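Local coordinates for glucocorticoid modulatory element-binding protein 1 (Homo sapiens, PDB 1OQJ) that binds glucocorticoid modulatory elements in promoter DNA through its zinc-bearing SAND domain, raises sensitivity to low glucocorticoid concentrations and serves as an auxiliary factor in parvovirus replication, at residues E7-I12 against K18-W23; V33-F38 against I43-F48; H47-A52 against R62-G67; K58-A63 against K73-G78. All blocks are in the same frame, centred on the assembly; numbering follows the deposited sequence.

In the fold
All four contacts lie in the SAND domain. Along the chain contact 1 closes before contact 2 opens, whereas contacts 3 and 4 each begin on the segment where the one before ends. Contacts 1 and 2, with centres about 10 Å apart, belong to one antiparallel sheet, in which strands 17-22 and 36-38 are neighbours. Contacts 2 and 3 share H47 and F48 of helix 45-51 (centres about 9 Å apart), and A19 of contact 1 touches F48. Contacts 3 and 4 share helix 60-63 (about 10 Å). Contacts 1 and 4 lie on opposite sides of the chain's centre, about 15 Å apart. Helices 45-51 and 60-63 thus lead from the sheet to K58 and K61, which bind DNA.

Contact 1 (E7-I12 against K18-W23); sequences EIAYPI and KAILLW
Five backbone hydrogen bonds join E7-I12 to K18-W23 in an antiparallel ladder. Y10 and L21 form one hydrogen-bonded pair, with L21 N donating to Y10 O at 2.9 Å (N-H...O angle 168°); I12 and A19 form the next, where I12 N lies 3.0 Å from A19 O. At the far end of the ladder, W23 N donates to I8 O in a more bent bond (136°). A9-L22 and P11-I20 are the non-hydrogen-bonded pairs.

On the face carrying A9, I20 and L22, the methyl of A9 sits 3.7 Å from I20 CG2 and also meets L22 CD2. The E7 and L22 side chains cross at about a right angle, E7 CG lying 3.9 Å from L22 CD2. On the other face, I12 holds CG1 between its backbone N and carbonyl carbon (chi1 60°), which puts CG1 4.0 Å from A19 CB while CG2 packs on L21 CB. At the open end of the hairpin I8 and W23 run side by side, CG2 of I8 beside CE3 of the indole, and W23 CB lies at the edge of the Y10 ring, near its plane, 4.2 Å from Y10 CE1.

The charged end of E7 turns to K25 in a salt bridge, and W23 NE1 donates to D81 O. Strand 36-38 continues the sheet beyond strand 17-22, and F48 of helix 45-51 covers I12 and A19.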
# COMPACT_ATOMS: atom_id res chain seq x y z
N GLU A 7 7.99 14.54 -0.15
CA GLU A 7 7.35 13.32 0.34
C GLU A 7 7.18 12.36 -0.84
O GLU A 7 6.22 12.47 -1.61
CB GLU A 7 5.99 13.65 0.96
CG GLU A 7 5.34 12.49 1.71
CD GLU A 7 6.05 12.16 3.01
OE1 GLU A 7 6.42 13.10 3.75
OE2 GLU A 7 6.23 10.96 3.31
N ILE A 8 8.13 11.44 -0.99
CA ILE A 8 8.09 10.47 -2.08
C ILE A 8 6.81 9.66 -1.98
O ILE A 8 6.48 9.11 -0.92
CB ILE A 8 9.30 9.53 -2.03
CG1 ILE A 8 10.59 10.35 -2.10
CG2 ILE A 8 9.25 8.54 -3.18
CD1 ILE A 8 10.71 11.18 -3.36
N ALA A 9 6.09 9.56 -3.09
CA ALA A 9 4.82 8.85 -3.10
C ALA A 9 4.45 8.27 -4.46
O ALA A 9 5.16 8.48 -5.45
CB ALA A 9 3.72 9.80 -2.64
N TYR A 10 3.35 7.53 -4.49
CA TYR A 10 2.86 6.94 -5.73
C TYR A 10 1.34 6.96 -5.75
O TYR A 10 0.69 6.74 -4.73
CB TYR A 10 3.30 5.48 -5.87
CG TYR A 10 4.78 5.29 -6.07
CD1 TYR A 10 5.62 5.07 -4.99
CD2 TYR A 10 5.34 5.35 -7.35
CE1 TYR A 10 6.99 4.90 -5.17
CE2 TYR A 10 6.70 5.18 -7.54
CZ TYR A 10 7.52 4.96 -6.45
OH TYR A 10 8.88 4.81 -6.63
N PRO A 11 0.75 7.24 -6.92
CA PRO A 11 -0.71 7.25 -7.04
C PRO A 11 -1.16 5.79 -7.11
O PRO A 11 -0.59 5.00 -7.88
CB PRO A 11 -0.93 8.00 -8.35
CG PRO A 11 0.26 7.59 -9.18
CD PRO A 11 1.39 7.68 -8.17
N ILE A 12 -2.14 5.43 -6.30
CA ILE A 12 -2.65 4.06 -6.29
C ILE A 12 -4.16 4.04 -6.43
O ILE A 12 -4.82 5.08 -6.31
CB ILE A 12 -2.27 3.32 -4.98
CG1 ILE A 12 -2.86 4.04 -3.77
CG2 ILE A 12 -0.75 3.20 -4.87
CD1 ILE A 12 -2.67 3.30 -2.45
N LYS A 18 -9.36 6.23 -5.69
CA LYS A 18 -7.99 6.71 -5.87
C LYS A 18 -7.41 7.21 -4.55
O LYS A 18 -8.12 7.83 -3.75
CB LYS A 18 -7.94 7.85 -6.89
CG LYS A 18 -8.33 7.44 -8.31
CD LYS A 18 -8.15 8.59 -9.29
CE LYS A 18 -9.15 9.70 -9.06
NZ LYS A 18 -8.98 10.81 -10.05
N ALA A 19 -6.13 6.96 -4.34
CA ALA A 19 -5.46 7.41 -3.13
C ALA A 19 -3.98 7.60 -3.43
O ALA A 19 -3.54 7.39 -4.56
CB ALA A 19 -5.65 6.39 -2.02
N ILE A 20 -3.23 8.01 -2.41
CA ILE A 20 -1.80 8.24 -2.56
C ILE A 20 -1.03 7.46 -1.51
O ILE A 20 -1.30 7.57 -0.32
CB ILE A 20 -1.47 9.74 -2.40
CG1 ILE A 20 -2.23 10.55 -3.46
CG2 ILE A 20 0.03 9.98 -2.54
CD1 ILE A 20 -2.07 12.05 -3.31
N LEU A 21 -0.06 6.67 -1.97
CA LEU A 21 0.77 5.88 -1.06
C LEU A 21 2.02 6.69 -0.72
O LEU A 21 2.78 7.06 -1.61
CB LEU A 21 1.19 4.57 -1.74
CG LEU A 21 2.14 3.65 -0.95
CD1 LEU A 21 1.40 3.07 0.24
CD2 LEU A 21 2.64 2.53 -1.85
N LEU A 22 2.21 6.99 0.57
CA LEU A 22 3.40 7.72 1.01
C LEU A 22 4.45 6.62 1.18
O LEU A 22 4.42 5.87 2.16
CB LEU A 22 3.14 8.45 2.32
CG LEU A 22 1.95 9.42 2.29
CD1 LEU A 22 1.89 10.18 3.60
CD2 LEU A 22 2.08 10.38 1.11
N TRP A 23 5.37 6.54 0.23
CA TRP A 23 6.37 5.48 0.23
C TRP A 23 7.23 5.25 1.46
O TRP A 23 7.38 4.10 1.89
CB TRP A 23 7.28 5.60 -0.99
CG TRP A 23 8.23 4.44 -1.11
CD1 TRP A 23 7.91 3.13 -1.29
CD2 TRP A 23 9.66 4.50 -1.00
NE1 TRP A 23 9.05 2.36 -1.30
CE2 TRP A 23 10.14 3.18 -1.12
CE3 TRP A 23 10.58 5.54 -0.82
CZ2 TRP A 23 11.50 2.87 -1.06
CZ3 TRP A 23 11.94 5.23 -0.76
CH2 TRP A 23 12.38 3.90 -0.88

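Contact 2 (V33-F38 against I43-F48); sequences VKCVKF and ISPKHF
F38 and F48 form a T-shaped pair at the apolar centre, the edge of F48 directed at the face of F38, with ring centroids 5.1 Å apart and planes at 67°. CE1 of F48 stands above the F38 ring toward its rim, 3.7 Å from F38 CD1. V36 places its CG1 anti to the backbone N (chi1 175°), and this methyl lies over one face of the F48 ring, 4.1 Å from F48 CG; its other methyl, CG2, rests against P45 CG. I43 extends CD1 to F38 CB at 3.8 Å, approaching the F38 ring obliquely. Farther out, C35 SG lies beside the proline ring.

Around this centre the backbones pair. I43 N donates to V36 O at 2.8 Å and an angle of 173°, and I43 O takes V36 N at 2.9 Å together with a weaker, more bent bond from C35 N. V33 O faces S44 CA at 3.2 Å in a CA-H...O contact, and K34 CA makes another to I43 O. At the polar edge S44 OG accepts from H47 N at 3.2 Å, capping helix 45-51.

C35 and V36 both face I43, the defining feature of a classic beta bulge. Within the alpha-beta SAND fold, this bulged strand pair passes directly into an N-capped helix, which packs back over the sheet next to A19 and I12.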
# COMPACT_ATOMS: atom_id res chain seq x y z
N VAL A 33 -0.51 -0.14 8.78
CA VAL A 33 0.34 1.04 8.89
C VAL A 33 -0.33 2.19 8.16
O VAL A 33 -0.74 2.04 7.01
CB VAL A 33 1.72 0.78 8.25
CG1 VAL A 33 2.60 2.01 8.39
CG2 VAL A 33 2.37 -0.44 8.90
N LYS A 34 -0.44 3.34 8.82
CA LYS A 34 -1.07 4.49 8.19
C LYS A 34 -0.09 5.10 7.20
O LYS A 34 0.82 5.85 7.56
CB LYS A 34 -1.50 5.50 9.26
CG LYS A 34 -2.57 4.93 10.19
CD LYS A 34 -3.07 5.95 11.20
CE LYS A 34 -4.15 5.35 12.08
NZ LYS A 34 -4.69 6.34 13.05
N CYS A 35 -0.27 4.75 5.93
CA CYS A 35 0.61 5.22 4.87
C CYS A 35 -0.12 5.57 3.59
O CYS A 35 0.50 5.85 2.56
CB CYS A 35 1.67 4.14 4.58
SG CYS A 35 0.99 2.54 4.04
N VAL A 36 -1.45 5.56 3.64
CA VAL A 36 -2.26 5.88 2.47
C VAL A 36 -3.08 7.14 2.71
O VAL A 36 -3.82 7.23 3.68
CB VAL A 36 -3.23 4.73 2.14
CG1 VAL A 36 -4.15 5.14 0.99
CG2 VAL A 36 -2.45 3.48 1.77
N LYS A 37 -2.93 8.13 1.82
CA LYS A 37 -3.70 9.36 1.95
C LYS A 37 -4.96 9.18 1.11
O LYS A 37 -4.89 8.98 -0.10
CB LYS A 37 -2.88 10.56 1.46
CG LYS A 37 -3.55 11.92 1.67
CD LYS A 37 -2.61 13.06 1.30
CE LYS A 37 -3.28 14.42 1.45
NZ LYS A 37 -4.38 14.63 0.46
N PHE A 38 -6.11 9.25 1.77
CA PHE A 38 -7.40 9.08 1.12
C PHE A 38 -8.35 10.12 1.71
O PHE A 38 -8.63 10.10 2.91
CB PHE A 38 -7.92 7.67 1.41
CG PHE A 38 -9.18 7.31 0.67
CD1 PHE A 38 -9.25 7.44 -0.71
CD2 PHE A 38 -10.27 6.80 1.37
CE1 PHE A 38 -10.41 7.06 -1.40
CE2 PHE A 38 -11.43 6.42 0.69
CZ PHE A 38 -11.50 6.55 -0.70
N ILE A 43 -4.62 6.77 6.28
CA ILE A 43 -5.19 5.51 6.74
C ILE A 43 -4.32 4.33 6.31
O ILE A 43 -3.35 4.49 5.56
CB ILE A 43 -6.62 5.29 6.19
CG1 ILE A 43 -6.60 5.17 4.66
CG2 ILE A 43 -7.52 6.44 6.62
CD1 ILE A 43 -7.97 4.90 4.05
N SER A 44 -4.67 3.15 6.79
CA SER A 44 -3.91 1.95 6.45
C SER A 44 -4.41 1.33 5.15
O SER A 44 -5.52 1.60 4.71
CB SER A 44 -4.07 0.91 7.56
OG SER A 44 -5.41 0.45 7.59
N PRO A 45 -3.58 0.48 4.53
CA PRO A 45 -3.97 -0.19 3.29
C PRO A 45 -5.22 -1.04 3.53
O PRO A 45 -6.09 -1.14 2.67
CB PRO A 45 -2.75 -1.04 2.96
CG PRO A 45 -1.62 -0.18 3.44
CD PRO A 45 -2.13 0.32 4.78
N LYS A 46 -5.31 -1.65 4.71
CA LYS A 46 -6.47 -2.47 5.04
C LYS A 46 -7.75 -1.64 5.02
O LYS A 46 -8.77 -2.06 4.47
CB LYS A 46 -6.31 -3.12 6.42
CG LYS A 46 -7.43 -4.10 6.76
CD LYS A 46 -7.22 -4.75 8.12
CE LYS A 46 -8.25 -5.85 8.35
NZ LYS A 46 -8.12 -6.46 9.71
N HIS A 47 -7.69 -0.44 5.59
CA HIS A 47 -8.87 0.42 5.61
C HIS A 47 -9.18 0.98 4.23
O HIS A 47 -10.35 1.06 3.84
CB HIS A 47 -8.69 1.54 6.63
CG HIS A 47 -8.79 1.07 8.05
ND1 HIS A 47 -8.46 1.87 9.12
CD2 HIS A 47 -9.21 -0.11 8.56
CE1 HIS A 47 -8.67 1.19 10.24
NE2 HIS A 47 -9.12 -0.01 9.93
N PHE A 48 -8.15 1.36 3.48
CA PHE A 48 -8.38 1.87 2.13
C PHE A 48 -9.10 0.81 1.30
O PHE A 48 -10.10 1.08 0.64
CB PHE A 48 -7.05 2.24 1.47
CG PHE A 48 -7.18 2.63 0.03
CD1 PHE A 48 -8.07 3.62 -0.36
CD2 PHE A 48 -6.40 2.00 -0.94
CE1 PHE A 48 -8.20 3.99 -1.70
CE2 PHE A 48 -6.51 2.37 -2.29
CZ PHE A 48 -7.41 3.36 -2.67

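Contact 3 (H47-A52 against R62-G67); sequences HFVHLA and RAIRLG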
# COMPACT_ATOMS: atom_id res chain seq x y z
N HIS A 47 -7.69 -0.44 5.59
CA HIS A 47 -8.87 0.42 5.61
C HIS A 47 -9.18 0.98 4.23
O HIS A 47 -10.35 1.06 3.84
CB HIS A 47 -8.69 1.54 6.63
CG HIS A 47 -8.79 1.07 8.05
ND1 HIS A 47 -8.46 1.87 9.12
CD2 HIS A 47 -9.21 -0.11 8.56
CE1 HIS A 47 -8.67 1.19 10.24
NE2 HIS A 47 -9.12 -0.01 9.93
N PHE A 48 -8.15 1.36 3.48
CA PHE A 48 -8.38 1.87 2.13
C PHE A 48 -9.10 0.81 1.30
O PHE A 48 -10.10 1.08 0.64
CB PHE A 48 -7.05 2.24 1.47
CG PHE A 48 -7.18 2.63 0.03
CD1 PHE A 48 -8.07 3.62 -0.36
CD2 PHE A 48 -6.40 2.00 -0.94
CE1 PHE A 48 -8.20 3.99 -1.70
CE2 PHE A 48 -6.51 2.37 -2.29
CZ PHE A 48 -7.41 3.36 -2.67
N VAL A 49 -8.58 -0.42 1.35
CA VAL A 49 -9.16 -1.52 0.61
C VAL A 49 -10.61 -1.77 1.03
O VAL A 49 -11.47 -2.04 0.18
CB VAL A 49 -8.33 -2.81 0.81
CG1 VAL A 49 -9.06 -4.02 0.23
CG2 VAL A 49 -6.98 -2.65 0.12
N HIS A 50 -10.89 -1.66 2.32
CA HIS A 50 -12.24 -1.88 2.80
C HIS A 50 -13.19 -0.82 2.26
O HIS A 50 -14.28 -1.14 1.76
CB HIS A 50 -12.31 -1.85 4.32
CG HIS A 50 -13.67 -2.19 4.84
ND1 HIS A 50 -14.14 -3.49 4.89
CD2 HIS A 50 -14.69 -1.40 5.24
CE1 HIS A 50 -15.40 -3.48 5.28
NE2 HIS A 50 -15.76 -2.23 5.50
N LEU A 51 -12.79 0.44 2.37
CA LEU A 51 -13.61 1.55 1.90
C LEU A 51 -13.81 1.51 0.39
O LEU A 51 -14.83 1.97 -0.12
CB LEU A 51 -12.98 2.89 2.31
CG LEU A 51 -12.93 3.13 3.82
CD1 LEU A 51 -12.18 4.42 4.12
CD2 LEU A 51 -14.36 3.21 4.37
N ALA A 52 -12.83 0.94 -0.31
CA ALA A 52 -12.89 0.82 -1.76
C ALA A 52 -13.76 -0.38 -2.16
O ALA A 52 -14.04 -0.59 -3.34
CB ALA A 52 -11.49 0.68 -2.34
N ARG A 62 -3.02 -7.47 -3.48
CA ARG A 62 -3.52 -7.72 -4.81
C ARG A 62 -4.72 -6.83 -5.12
O ARG A 62 -5.04 -6.58 -6.29
CB ARG A 62 -3.90 -9.20 -4.98
CG ARG A 62 -2.68 -10.13 -5.09
CD ARG A 62 -3.10 -11.52 -5.56
NE ARG A 62 -1.95 -12.35 -5.93
CZ ARG A 62 -1.09 -12.88 -5.07
NH1 ARG A 62 -1.23 -12.67 -3.77
NH2 ARG A 62 -0.07 -13.62 -5.51
N ALA A 63 -5.38 -6.32 -4.08
CA ALA A 63 -6.53 -5.44 -4.24
C ALA A 63 -6.09 -4.03 -4.65
O ALA A 63 -6.77 -3.37 -5.44
CB ALA A 63 -7.32 -5.37 -2.93
N ILE A 64 -4.97 -3.58 -4.10
CA ILE A 64 -4.44 -2.26 -4.44
C ILE A 64 -3.59 -2.36 -5.70
O ILE A 64 -2.79 -3.28 -5.85
CB ILE A 64 -3.56 -1.71 -3.30
CG1 ILE A 64 -4.40 -1.54 -2.04
CG2 ILE A 64 -2.94 -0.37 -3.72
CD1 ILE A 64 -3.62 -0.99 -0.85
N ARG A 65 -3.77 -1.40 -6.60
CA ARG A 65 -3.01 -1.37 -7.84
C ARG A 65 -2.25 -0.05 -7.99
O ARG A 65 -2.65 0.98 -7.44
CB ARG A 65 -3.95 -1.56 -9.04
CG ARG A 65 -4.53 -2.96 -9.16
CD ARG A 65 -5.54 -3.06 -10.29
NE ARG A 65 -6.18 -4.38 -10.35
CZ ARG A 65 -5.64 -5.46 -10.90
NH1 ARG A 65 -4.44 -5.39 -11.46
NH2 ARG A 65 -6.30 -6.61 -10.89
N LEU A 66 -1.14 -0.11 -8.71
CA LEU A 66 -0.32 1.06 -8.96
C LEU A 66 -0.12 1.02 -10.47
O LEU A 66 0.51 0.10 -10.99
CB LEU A 66 1.00 0.92 -8.20
CG LEU A 66 1.86 2.18 -8.01
CD1 LEU A 66 2.82 1.95 -6.85
CD2 LEU A 66 2.61 2.50 -9.29
N GLY A 67 -0.69 1.99 -11.17
CA GLY A 67 -0.59 1.99 -12.62
C GLY A 67 -1.27 0.76 -13.19
O GLY A 67 -0.88 0.25 -14.25
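V49 carries CG1 anti to its backbone N (chi1 170°) and CG2 beside it, a fork with CG1 turned mainly to A63 and CG2 to I64. In I64 it is CG1 that lies anti to the carbonyl carbon (chi1 -62°), and the extended second torsion of 180° carries CD1 onward from the backbone toward helix 45-51. The two side chains cross at a slant. CG2 of V49 is 3.5 Å from I64 CG1 and also touches I64 CD1, while CG1 of V49 packs against the methyl of A63 at 3.9 Å.

Having passed V49, I64 CD1 arrives at the edge of the F48 ring, near its plane and 4.1 Å from F48 CD2. F48 and V49 are consecutive residues of helix 45-51, so a single turn presents an aromatic edge and a branched aliphatic group to the same isoleucine.

In the SAND fold this is where helix 45-51 meets the end of helix 60-63. I64 is the first residue to leave helical geometry there, and beyond it the chain enters the two-stranded sheet with strand 69-70. No hydrogen bond crosses between the two segments; the interface is hydrocarbon, with F48, V49 and I64 buried and A63 partly exposed.

K54, a DNA-binding residue, packs its side chain against both V49 and A63. C14 of strand 9-14 and S17 of strand 17-22 also touch F48.

Contact 4 (K58-A63 against K73-G78); sequences KDWKRA and KMMDSG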
# COMPACT_ATOMS: atom_id res chain seq x y z
N LYS A 58 -9.42 -10.60 0.67
CA LYS A 58 -8.49 -11.02 1.71
C LYS A 58 -7.05 -11.01 1.22
O LYS A 58 -6.28 -11.92 1.52
CB LYS A 58 -8.86 -12.41 2.24
CG LYS A 58 -10.20 -12.47 2.96
CD LYS A 58 -10.38 -13.78 3.72
CE LYS A 58 -9.48 -13.86 4.94
NZ LYS A 58 -9.73 -15.09 5.74
N ASP A 59 -6.70 -9.98 0.46
CA ASP A 59 -5.35 -9.84 -0.07
C ASP A 59 -5.15 -8.39 -0.49
O ASP A 59 -5.25 -8.06 -1.67
CB ASP A 59 -5.15 -10.76 -1.28
CG ASP A 59 -3.68 -10.93 -1.63
OD1 ASP A 59 -2.89 -10.00 -1.37
OD2 ASP A 59 -3.32 -12.00 -2.17
N TRP A 60 -4.87 -7.53 0.48
CA TRP A 60 -4.70 -6.11 0.18
C TRP A 60 -3.63 -5.83 -0.87
O TRP A 60 -3.77 -4.89 -1.65
CB TRP A 60 -4.39 -5.32 1.46
CG TRP A 60 -3.07 -5.61 2.09
CD1 TRP A 60 -2.78 -6.60 2.99
CD2 TRP A 60 -1.84 -4.89 1.89
NE1 TRP A 60 -1.46 -6.53 3.36
CE2 TRP A 60 -0.86 -5.49 2.70
CE3 TRP A 60 -1.49 -3.78 1.11
CZ2 TRP A 60 0.46 -5.03 2.75
CZ3 TRP A 60 -0.17 -3.32 1.15
CH2 TRP A 60 0.78 -3.95 1.97
N LYS A 61 -2.58 -6.64 -0.91
CA LYS A 61 -1.50 -6.43 -1.87
C LYS A 61 -1.96 -6.68 -3.30
O LYS A 61 -1.35 -6.18 -4.24
CB LYS A 61 -0.30 -7.32 -1.56
CG LYS A 61 0.28 -7.11 -0.17
CD LYS A 61 1.52 -7.95 0.03
CE LYS A 61 1.89 -8.05 1.50
NZ LYS A 61 0.86 -8.80 2.27
N ARG A 62 -3.02 -7.47 -3.48
CA ARG A 62 -3.52 -7.72 -4.81
C ARG A 62 -4.72 -6.83 -5.12
O ARG A 62 -5.04 -6.58 -6.29
CB ARG A 62 -3.90 -9.20 -4.98
CG ARG A 62 -2.68 -10.13 -5.09
CD ARG A 62 -3.10 -11.52 -5.56
NE ARG A 62 -1.95 -12.35 -5.93
CZ ARG A 62 -1.09 -12.88 -5.07
NH1 ARG A 62 -1.23 -12.67 -3.77
NH2 ARG A 62 -0.07 -13.62 -5.51
N ALA A 63 -5.38 -6.32 -4.08
CA ALA A 63 -6.53 -5.44 -4.24
C ALA A 63 -6.09 -4.03 -4.65
O ALA A 63 -6.77 -3.37 -5.44
CB ALA A 63 -7.32 -5.37 -2.93
N LYS A 73 3.11 -7.21 -7.08
CA LYS A 73 4.16 -7.37 -8.09
C LYS A 73 5.19 -6.26 -8.05
O LYS A 73 6.38 -6.50 -8.26
CB LYS A 73 3.54 -7.47 -9.48
CG LYS A 73 2.61 -8.66 -9.65
CD LYS A 73 2.08 -8.74 -11.08
CE LYS A 73 1.17 -9.94 -11.27
NZ LYS A 73 -0.06 -9.85 -10.44
N MET A 74 4.74 -5.03 -7.80
CA MET A 74 5.67 -3.91 -7.74
C MET A 74 6.57 -4.07 -6.51
O MET A 74 7.73 -3.66 -6.52
CB MET A 74 4.90 -2.59 -7.68
CG MET A 74 3.97 -2.36 -8.88
SD MET A 74 4.72 -2.60 -10.52
CE MET A 74 5.84 -1.20 -10.60
N MET A 75 6.02 -4.68 -5.46
CA MET A 75 6.79 -4.93 -4.24
C MET A 75 7.80 -6.04 -4.49
O MET A 75 8.97 -5.92 -4.13
CB MET A 75 5.85 -5.34 -3.10
CG MET A 75 4.91 -4.23 -2.64
SD MET A 75 3.59 -4.84 -1.59
CE MET A 75 4.47 -5.18 -0.09
N ASP A 76 7.35 -7.13 -5.11
CA ASP A 76 8.23 -8.25 -5.40
C ASP A 76 9.36 -7.85 -6.34
O ASP A 76 10.45 -8.42 -6.29
CB ASP A 76 7.45 -9.41 -6.03
CG ASP A 76 6.50 -10.08 -5.05
OD1 ASP A 76 6.70 -9.94 -3.83
OD2 ASP A 76 5.57 -10.77 -5.51
N SER A 77 9.10 -6.87 -7.21
CA SER A 77 10.12 -6.42 -8.15
C SER A 77 11.23 -5.65 -7.44
O SER A 77 12.30 -5.44 -7.99
CB SER A 77 9.50 -5.52 -9.22
OG SER A 77 9.31 -4.19 -8.74
N GLY A 78 10.95 -5.23 -6.21
CA GLY A 78 11.94 -4.49 -5.44
C GLY A 78 11.95 -3.00 -5.73
O GLY A 78 12.64 -2.24 -5.05
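The short helix 60-63 and helix 71-76 approach each other through the side chains of W60, K61 and M75, without a backbone hydrogen bond between K58-A63 and K73-G78, though K61 and R72, just before K73, share one. M75 supplies the reach: its chain runs out extended at chi2 (166°), then bends at chi3, delivering CE to K61 CD at 4.0 Å. The two side chains cross at about a right angle, with SD also near K61 CD. The same methyl lies 4.4 Å from W60 CH2, and SD stands 5.4 Å from the centroid of the six-membered ring, obliquely placed, making a Met-aromatic contact. K61 itself lays CG over the centre of the indole, 3.4 Å above its plane, and W60, K61 and M75 meet as a three-way cluster.

W60 and K61 belong to the KDWK motif of the SAND domain, K58-D59-W60-K61, in which both lysines bind DNA. The cluster probably restricts the course of the K61 chain; NZ makes a weak hydrogen bond to C93 O, the carbonyl of a zinc ligand.

D59 is the N-cap residue of helix 60-63. OD1 accepts a weak bond from R62 N, while OD2 is met on its syn side by R62 NH1 at 2.7 Å in a salt bridge that ties the arginine back over the start of the helix. D59 O also takes two backbone donors, R62 N and A63 N. Beyond these segments, P45 packs on the W60 ring and V49 on its CB, and F82 packs on M75.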